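Local coordinates for 14-3-3 protein (Cryptosporidium parvum, PDB 3EFZ) that probably binds phosphoserine-containing partner proteins in cell signalling, as a member of the dimeric, all-helical 14-3-3 family, at residues 151-156 with 202-207; 166-171 with 208-213. One frame throughout, in Å; residues are numbered along the deposited sequence.

Interaction 1: residues 151-156 with 202-207; sequences LMRYKA and YTILKY
Arg153, which packs on Leu205 and Ile204, has its NE hydrogen-bonded to Tyr175 OH on helix 161-185, a bond that would limit rotation about the end of the chain, while NH2 makes a long, weak ion pair with Asp150. With CG anti to the backbone N (chi1 173°) and chi2 also extended, the methylenes reach straight across from helix 138-158 to helix 193-207. There Arg153 CD comes within 4.1 Å of Leu205 N and also lies against Leu205 CB. Running the opposite way, the leucine side chain brings its CD1 alongside Arg153 CG at 4.2 Å. A bend at chi3 (58°) then turns the charged group off this line, and Arg153 NH1 meets the methyl CG2 of Ile204 at 3.8 Å, obliquely to the guanidinium plane. Leu205 thereby lines the aliphatic shaft and Ile204 the guanidinium end. In the 14-3-3 fold these helices form part of the amphipathic groove, and Arg153 is predicted to contact the phosphoserine of a bound partner. Arg79, predicted for the same role, brings its NH2 close to Arg153 NH1, consistent with a pair of arginines that receives a phosphate.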
ATOM      1  N   LEU B 151     -11.587   2.310  10.222  1.00 36.02           N
ATOM      2  CA  LEU B 151     -12.134   1.364   9.238  1.00 36.38           C
ATOM      3  C   LEU B 151     -13.653   1.456   9.060  1.00 36.27           C
ATOM      4  O   LEU B 151     -14.148   1.312   7.954  1.00 36.34           O
ATOM      5  CB  LEU B 151     -11.740  -0.083   9.565  1.00 36.32           C
ATOM      6  CG  LEU B 151     -10.259  -0.484   9.507  1.00 37.31           C
ATOM      7  CD1 LEU B 151     -10.142  -1.905   9.951  1.00 38.07           C
ATOM      8  CD2 LEU B 151      -9.630  -0.295   8.119  1.00 36.63           C
ATOM      9  N   MET B 152     -14.386   1.684  10.140  1.00 36.21           N
ATOM     10  CA  MET B 152     -15.809   1.995  10.026  1.00 36.89           C
ATOM     11  C   MET B 152     -16.094   3.293   9.237  1.00 36.57           C
ATOM     12  O   MET B 152     -17.043   3.364   8.442  1.00 35.50           O
ATOM     13  CB  MET B 152     -16.456   2.053  11.415  1.00 37.38           C
ATOM     14  CG  MET B 152     -16.727   0.688  12.009  1.00 38.47           C
ATOM     15  SD  MET B 152     -17.764  -0.329  10.943  1.00 42.77           S
ATOM     16  CE  MET B 152     -16.906  -1.871  11.141  1.00 41.42           C
ATOM     17  N   ARG B 153     -15.268   4.314   9.487  1.00 37.16           N
ATOM     18  CA  ARG B 153     -15.330   5.606   8.769  1.00 37.04           C
ATOM     19  C   ARG B 153     -15.099   5.391   7.278  1.00 36.96           C
ATOM     20  O   ARG B 153     -15.764   6.022   6.444  1.00 36.47           O
ATOM     21  CB  ARG B 153     -14.314   6.616   9.353  1.00 36.78           C
ATOM     22  CG  ARG B 153     -14.150   7.946   8.582  1.00 37.16           C
ATOM     23  CD  ARG B 153     -13.465   9.047   9.442  1.00 37.68           C
ATOM     24  NE  ARG B 153     -12.132   8.634   9.925  1.00 37.03           N
ATOM     25  CZ  ARG B 153     -11.007   8.767   9.226  1.00 37.05           C
ATOM     26  NH1 ARG B 153     -11.028   9.331   8.018  1.00 36.44           N
ATOM     27  NH2 ARG B 153      -9.852   8.340   9.735  1.00 37.68           N
ATOM     28  N   TYR B 154     -14.172   4.488   6.943  1.00 36.65           N
ATOM     29  CA  TYR B 154     -13.916   4.155   5.541  1.00 36.56           C
ATOM     30  C   TYR B 154     -15.115   3.491   4.874  1.00 36.41           C
ATOM     31  O   TYR B 154     -15.400   3.776   3.718  1.00 36.29           O
ATOM     32  CB  TYR B 154     -12.701   3.236   5.390  1.00 36.88           C
ATOM     33  CG  TYR B 154     -11.356   3.803   5.829  1.00 37.87           C
ATOM     34  CD1 TYR B 154     -11.172   5.163   6.139  1.00 36.75           C
ATOM     35  CD2 TYR B 154     -10.248   2.959   5.900  1.00 39.47           C
ATOM     36  CE1 TYR B 154      -9.921   5.641   6.525  1.00 37.67           C
ATOM     37  CE2 TYR B 154      -8.997   3.423   6.264  1.00 39.70           C
ATOM     38  CZ  TYR B 154      -8.838   4.747   6.585  1.00 40.02           C
ATOM     39  OH  TYR B 154      -7.565   5.131   6.933  1.00 42.13           O
ATOM     40  N   LYS B 155     -15.796   2.595   5.596  1.00 36.42           N
ATOM     41  CA  LYS B 155     -16.949   1.858   5.041  1.00 36.47           C
ATOM     42  C   LYS B 155     -18.069   2.859   4.797  1.00 36.02           C
ATOM     43  O   LYS B 155     -18.756   2.794   3.780  1.00 36.42           O
ATOM     44  CB  LYS B 155     -17.455   0.749   5.989  1.00 36.31           C
ATOM     45  CG  LYS B 155     -16.491  -0.397   6.302  1.00 37.04           C
ATOM     46  CD  LYS B 155     -17.238  -1.536   7.011  1.00 37.06           C
ATOM     47  CE  LYS B 155     -16.292  -2.628   7.463  1.00 41.18           C
ATOM     48  NZ  LYS B 155     -17.001  -3.846   8.015  1.00 42.80           N
ATOM     49  N   ALA B 156     -18.222   3.776   5.751  1.00 35.61           N
ATOM     50  CA  ALA B 156     -19.195   4.865   5.726  1.00 35.08           C
ATOM     51  C   ALA B 156     -19.038   5.803   4.522  1.00 34.70           C
ATOM     52  O   ALA B 156     -20.013   6.396   4.085  1.00 35.15           O
ATOM     53  CB  ALA B 156     -19.104   5.669   7.032  1.00 34.53           C
ATOM     54  N   TYR B 202     -11.785  11.490  14.888  1.00 37.55           N
ATOM     55  CA  TYR B 202     -13.162  11.753  15.323  1.00 38.40           C
ATOM     56  C   TYR B 202     -13.626  13.102  14.804  1.00 38.26           C
ATOM     57  O   TYR B 202     -14.757  13.220  14.350  1.00 38.58           O
ATOM     58  CB  TYR B 202     -13.273  11.693  16.854  1.00 38.25           C
ATOM     59  CG  TYR B 202     -14.686  11.609  17.440  1.00 38.75           C
ATOM     60  CD1 TYR B 202     -15.801  11.334  16.641  1.00 38.34           C
ATOM     61  CD2 TYR B 202     -14.886  11.766  18.803  1.00 37.32           C
ATOM     62  CE1 TYR B 202     -17.077  11.248  17.184  1.00 37.52           C
ATOM     63  CE2 TYR B 202     -16.162  11.680  19.360  1.00 39.93           C
ATOM     64  CZ  TYR B 202     -17.252  11.419  18.540  1.00 38.89           C
ATOM     65  OH  TYR B 202     -18.514  11.329  19.095  1.00 39.83           O
ATOM     66  N   THR B 203     -12.751  14.111  14.879  1.00 38.20           N
ATOM     67  CA  THR B 203     -13.003  15.427  14.289  1.00 38.25           C
ATOM     68  C   THR B 203     -13.291  15.314  12.789  1.00 37.79           C
ATOM     69  O   THR B 203     -14.215  15.959  12.305  1.00 37.97           O
ATOM     70  CB  THR B 203     -11.831  16.410  14.532  1.00 38.30           C
ATOM     71  OG1 THR B 203     -11.695  16.653  15.939  1.00 39.43           O
ATOM     72  CG2 THR B 203     -12.065  17.731  13.824  1.00 39.24           C
ATOM     73  N   ILE B 204     -12.528  14.477  12.080  1.00 37.03           N
ATOM     74  CA  ILE B 204     -12.753  14.219  10.648  1.00 36.98           C
ATOM     75  C   ILE B 204     -14.138  13.594  10.381  1.00 36.60           C
ATOM     76  O   ILE B 204     -14.854  14.016   9.440  1.00 36.08           O
ATOM     77  CB  ILE B 204     -11.617  13.360  10.032  1.00 37.65           C
ATOM     78  CG1 ILE B 204     -10.285  14.118  10.063  1.00 37.03           C
ATOM     79  CG2 ILE B 204     -11.961  12.945   8.600  1.00 38.28           C
ATOM     80  CD1 ILE B 204      -9.065  13.236   9.774  1.00 37.64           C
ATOM     81  N   LEU B 205     -14.523  12.629  11.223  1.00 35.54           N
ATOM     82  CA  LEU B 205     -15.841  12.000  11.140  1.00 35.32           C
ATOM     83  C   LEU B 205     -16.957  13.017  11.316  1.00 35.48           C
ATOM     84  O   LEU B 205     -17.934  12.996  10.554  1.00 35.47           O
ATOM     85  CB  LEU B 205     -15.993  10.890  12.189  1.00 35.54           C
ATOM     86  CG  LEU B 205     -17.272  10.042  12.215  1.00 35.72           C
ATOM     87  CD1 LEU B 205     -17.332   9.069  11.017  1.00 34.67           C
ATOM     88  CD2 LEU B 205     -17.348   9.271  13.540  1.00 35.26           C
ATOM     89  N   LYS B 206     -16.800  13.897  12.308  1.00 34.58           N
ATOM     90  CA  LYS B 206     -17.764  14.954  12.600  1.00 35.05           C
ATOM     91  C   LYS B 206     -17.878  15.961  11.461  1.00 35.24           C
ATOM     92  O   LYS B 206     -18.987  16.342  11.068  1.00 35.77           O
ATOM     93  CB  LYS B 206     -17.386  15.712  13.884  1.00 34.87           C
ATOM     94  CG  LYS B 206     -17.527  14.929  15.182  1.00 35.07           C
ATOM     95  CD  LYS B 206     -16.898  15.720  16.324  1.00 35.22           C
ATOM     96  CE  LYS B 206     -16.864  14.910  17.608  1.00 36.64           C
ATOM     97  NZ  LYS B 206     -18.144  14.912  18.357  1.00 36.78           N
ATOM     98  N   TYR B 207     -16.727  16.400  10.960  1.00 35.08           N
ATOM     99  CA  TYR B 207     -16.671  17.372   9.887  1.00 35.48           C
ATOM    100  C   TYR B 207     -17.311  16.816   8.620  1.00 35.42           C
ATOM    101  O   TYR B 207     -18.265  17.389   8.113  1.00 35.23           O
ATOM    102  CB  TYR B 207     -15.222  17.823   9.631  1.00 35.56           C
ATOM    103  CG  TYR B 207     -15.071  18.948   8.615  1.00 35.97           C
ATOM    104  CD1 TYR B 207     -14.824  20.261   9.027  1.00 35.63           C
ATOM    105  CD2 TYR B 207     -15.165  18.693   7.240  1.00 35.31           C
ATOM    106  CE1 TYR B 207     -14.673  21.292   8.088  1.00 36.79           C
ATOM    107  CE2 TYR B 207     -15.027  19.708   6.304  1.00 36.78           C
ATOM    108  CZ  TYR B 207     -14.780  21.005   6.730  1.00 36.85           C
ATOM    109  OH  TYR B 207     -14.646  22.004   5.790  1.00 37.35           O
TER

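Interaction 2: residues 166-171 with 208-213; sequences QCIKQA and DLLGNP
The loop joining helix 193-207 to helix 213-228, a connection within the helical bundle of the 14-3-3 fold, packs on helix 161-185 through two consecutive leucines. It is built round a type I beta turn from Asp208 to Gly211, closed by a bond of 2.9 Å from Gly211 N to Asp208 O. Leu209 and Leu210 occupy the two central positions of the turn, and both meet a single residue of the helix, Ile168. The beta-branched isoleucine divides its two arms between them. Its longer arm, CG1 and CD1, crosses Leu209 at a slant: Ile168 CD1 is 3.9 Å from Leu209 CB, and Ile168 CG1 follows at 4.0 Å from the same CB. The same terminal methyl also lies near the carbonyl O of Leu209, so this arm packs on the base of the leucine as well as on its peptide. The shorter arm serves the other leucine. Ile168 CG2, anti to the backbone N, meets Leu210 CD2 at 3.7 Å, while the two side chains run past each other in opposite directions. Apart from that carbonyl oxygen, the contact is made by aliphatic carbons, and it joins a buried isoleucine to a turn at the protein surface. Beyond the leucines Gly211 takes a positive phi (61°), and Asn212 follows as N-cap of helix 213-228, its OD1 accepting a hydrogen bond from Gly215 N. On the side of the preceding helix, Leu210 rests on Leu205, which also touches Ala171, nearly one turn along from Ile168. Helix 138-158 completes the surroundings: Met152 lies against Ala171 and Gln170, placing the turn beside the meeting of helices 138-158, 161-185 and 193-207.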
ATOM      1  N   GLN B 166     -25.315   3.400   9.910  1.00 36.19           N
ATOM      2  CA  GLN B 166     -24.909   2.401  10.903  1.00 36.51           C
ATOM      3  C   GLN B 166     -23.398   2.366  11.043  1.00 35.91           C
ATOM      4  O   GLN B 166     -22.900   2.211  12.143  1.00 35.95           O
ATOM      5  CB  GLN B 166     -25.416   0.997  10.557  1.00 36.17           C
ATOM      6  CG  GLN B 166     -26.928   0.814  10.436  1.00 36.88           C
ATOM      7  CD  GLN B 166     -27.279  -0.425   9.617  1.00 38.03           C
ATOM      8  OE1 GLN B 166     -28.266  -0.445   8.872  1.00 40.21           O
ATOM      9  NE2 GLN B 166     -26.442  -1.459   9.726  1.00 38.66           N
ATOM     10  N   CYS B 167     -22.658   2.490   9.937  1.00 36.47           N
ATOM     11  CA  CYS B 167     -21.192   2.548  10.024  1.00 36.59           C
ATOM     12  C   CYS B 167     -20.720   3.818  10.721  1.00 36.40           C
ATOM     13  O   CYS B 167     -19.739   3.789  11.459  1.00 36.30           O
ATOM     14  CB  CYS B 167     -20.498   2.419   8.648  1.00 37.02           C
ATOM     15  SG  CYS B 167     -20.634   0.780   7.925  1.00 39.25           S
ATOM     16  N   ILE B 168     -21.398   4.939  10.473  1.00 36.56           N
ATOM     17  CA  ILE B 168     -21.051   6.180  11.166  1.00 36.93           C
ATOM     18  C   ILE B 168     -21.310   6.006  12.666  1.00 37.64           C
ATOM     19  O   ILE B 168     -20.469   6.377  13.496  1.00 37.72           O
ATOM     20  CB  ILE B 168     -21.797   7.406  10.594  1.00 36.95           C
ATOM     21  CG1 ILE B 168     -21.285   7.730   9.184  1.00 37.27           C
ATOM     22  CG2 ILE B 168     -21.610   8.626  11.509  1.00 36.37           C
ATOM     23  CD1 ILE B 168     -22.256   8.513   8.329  1.00 35.37           C
ATOM     24  N   LYS B 169     -22.456   5.419  13.007  1.00 38.19           N
ATOM     25  CA  LYS B 169     -22.771   5.141  14.406  1.00 39.22           C
ATOM     26  C   LYS B 169     -21.730   4.232  15.070  1.00 39.30           C
ATOM     27  O   LYS B 169     -21.295   4.541  16.172  1.00 39.20           O
ATOM     28  CB  LYS B 169     -24.184   4.598  14.596  1.00 39.36           C
ATOM     29  CG  LYS B 169     -24.532   4.510  16.078  1.00 41.94           C
ATOM     30  CD  LYS B 169     -25.923   4.017  16.369  1.00 44.95           C
ATOM     31  CE  LYS B 169     -26.096   3.877  17.900  1.00 47.07           C
ATOM     32  NZ  LYS B 169     -24.991   3.042  18.510  1.00 48.36           N
ATOM     33  N   GLN B 170     -21.318   3.146  14.400  1.00 39.39           N
ATOM     34  CA  GLN B 170     -20.263   2.256  14.921  1.00 40.09           C
ATOM     35  C   GLN B 170     -18.919   2.956  15.059  1.00 39.36           C
ATOM     36  O   GLN B 170     -18.163   2.630  15.963  1.00 39.07           O
ATOM     37  CB  GLN B 170     -20.057   0.990  14.063  1.00 40.45           C
ATOM     38  CG  GLN B 170     -21.190  -0.042  14.049  1.00 42.16           C
ATOM     39  CD  GLN B 170     -20.885  -1.239  13.133  1.00 42.78           C
ATOM     40  OE1 GLN B 170     -19.998  -2.050  13.423  1.00 47.47           O
ATOM     41  NE2 GLN B 170     -21.630  -1.356  12.033  1.00 46.18           N
ATOM     42  N   ALA B 171     -18.607   3.882  14.137  1.00 38.73           N
ATOM     43  CA  ALA B 171     -17.368   4.688  14.217  1.00 38.09           C
ATOM     44  C   ALA B 171     -17.356   5.632  15.414  1.00 37.84           C
ATOM     45  O   ALA B 171     -16.335   5.775  16.090  1.00 37.17           O
ATOM     46  CB  ALA B 171     -17.138   5.489  12.915  1.00 37.86           C
ATOM     47  N   ASP B 208     -16.795  15.697   8.125  1.00 35.71           N
ATOM     48  CA  ASP B 208     -17.236  15.183   6.835  1.00 36.71           C
ATOM     49  C   ASP B 208     -18.537  14.378   6.970  1.00 36.74           C
ATOM     50  O   ASP B 208     -19.635  14.934   6.760  1.00 37.09           O
ATOM     51  CB  ASP B 208     -16.113  14.388   6.151  1.00 36.85           C
ATOM     52  CG  ASP B 208     -16.393  14.121   4.683  1.00 39.72           C
ATOM     53  OD1 ASP B 208     -17.500  14.472   4.207  1.00 41.42           O
ATOM     54  OD2 ASP B 208     -15.502  13.552   3.999  1.00 43.10           O
ATOM     55  N   LEU B 209     -18.413  13.108   7.371  1.00 35.95           N
ATOM     56  CA  LEU B 209     -19.527  12.160   7.421  1.00 35.81           C
ATOM     57  C   LEU B 209     -20.758  12.594   8.227  1.00 35.97           C
ATOM     58  O   LEU B 209     -21.886  12.330   7.821  1.00 35.63           O
ATOM     59  CB  LEU B 209     -19.057  10.784   7.912  1.00 35.58           C
ATOM     60  CG  LEU B 209     -18.355   9.792   6.973  1.00 34.80           C
ATOM     61  CD1 LEU B 209     -19.042   9.720   5.609  1.00 32.88           C
ATOM     62  CD2 LEU B 209     -16.865  10.085   6.839  1.00 35.50           C
ATOM     63  N   LEU B 210     -20.532  13.231   9.373  1.00 36.31           N
ATOM     64  CA  LEU B 210     -21.626  13.668  10.241  1.00 36.67           C
ATOM     65  C   LEU B 210     -22.223  15.003   9.784  1.00 36.71           C
ATOM     66  O   LEU B 210     -23.281  15.416  10.270  1.00 36.55           O
ATOM     67  CB  LEU B 210     -21.173  13.722  11.715  1.00 37.04           C
ATOM     68  CG  LEU B 210     -21.101  12.354  12.422  1.00 36.86           C
ATOM     69  CD1 LEU B 210     -20.109  12.332  13.581  1.00 36.93           C
ATOM     70  CD2 LEU B 210     -22.489  11.934  12.894  1.00 38.88           C
ATOM     71  N   GLY B 211     -21.544  15.655   8.838  1.00 36.89           N
ATOM     72  CA  GLY B 211     -21.997  16.920   8.256  1.00 36.89           C
ATOM     73  C   GLY B 211     -22.126  18.037   9.273  1.00 37.12           C
ATOM     74  O   GLY B 211     -23.042  18.860   9.179  1.00 37.09           O
ATOM     75  N   ASN B 212     -21.206  18.070  10.242  1.00 36.74           N
ATOM     76  CA  ASN B 212     -21.252  19.049  11.332  1.00 36.51           C
ATOM     77  C   ASN B 212     -19.896  19.757  11.503  1.00 36.03           C
ATOM     78  O   ASN B 212     -19.193  19.520  12.486  1.00 35.78           O
ATOM     79  CB  ASN B 212     -21.703  18.352  12.630  1.00 36.41           C
ATOM     80  CG  ASN B 212     -21.844  19.303  13.817  1.00 37.51           C
ATOM     81  OD1 ASN B 212     -21.881  20.535  13.672  1.00 37.87           O
ATOM     82  ND2 ASN B 212     -21.932  18.724  15.009  1.00 37.41           N
ATOM     83  N   PRO B 213     -19.526  20.633  10.545  1.00 35.74           N
ATOM     84  CA  PRO B 213     -18.179  21.214  10.549  1.00 35.73           C
ATOM     85  C   PRO B 213     -17.906  22.139  11.739  1.00 35.75           C
ATOM     86  O   PRO B 213     -16.763  22.240  12.183  1.00 35.46           O
ATOM     87  CB  PRO B 213     -18.121  21.999   9.231  1.00 35.57           C
ATOM     88  CG  PRO B 213     -19.298  21.531   8.426  1.00 35.80           C
ATOM     89  CD  PRO B 213     -20.332  21.144   9.421  1.00 35.71           C
TER

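Interactions 1 and 2 adjoin, their centres about 6 Å apart, and their segments alternate along the chain. The end of helix 193-207 runs directly into the turn of interaction 2: Leu205 O and Leu210 N are 2.9 Å apart, as are Lys206 O and Asn212 N, both probable hydrogen bonds. The segments 151-156 and 166-171 also touch, with Ala156 CB 3.7 Å from Ile168 CG1. Both contacts lie close to the predicted phosphoserine site. Arg153 belongs to interaction 1, while the side chain of Leu209 in interaction 2 comes within about 4 Å of that of Arg153 and about 7 Å of that of Arg79.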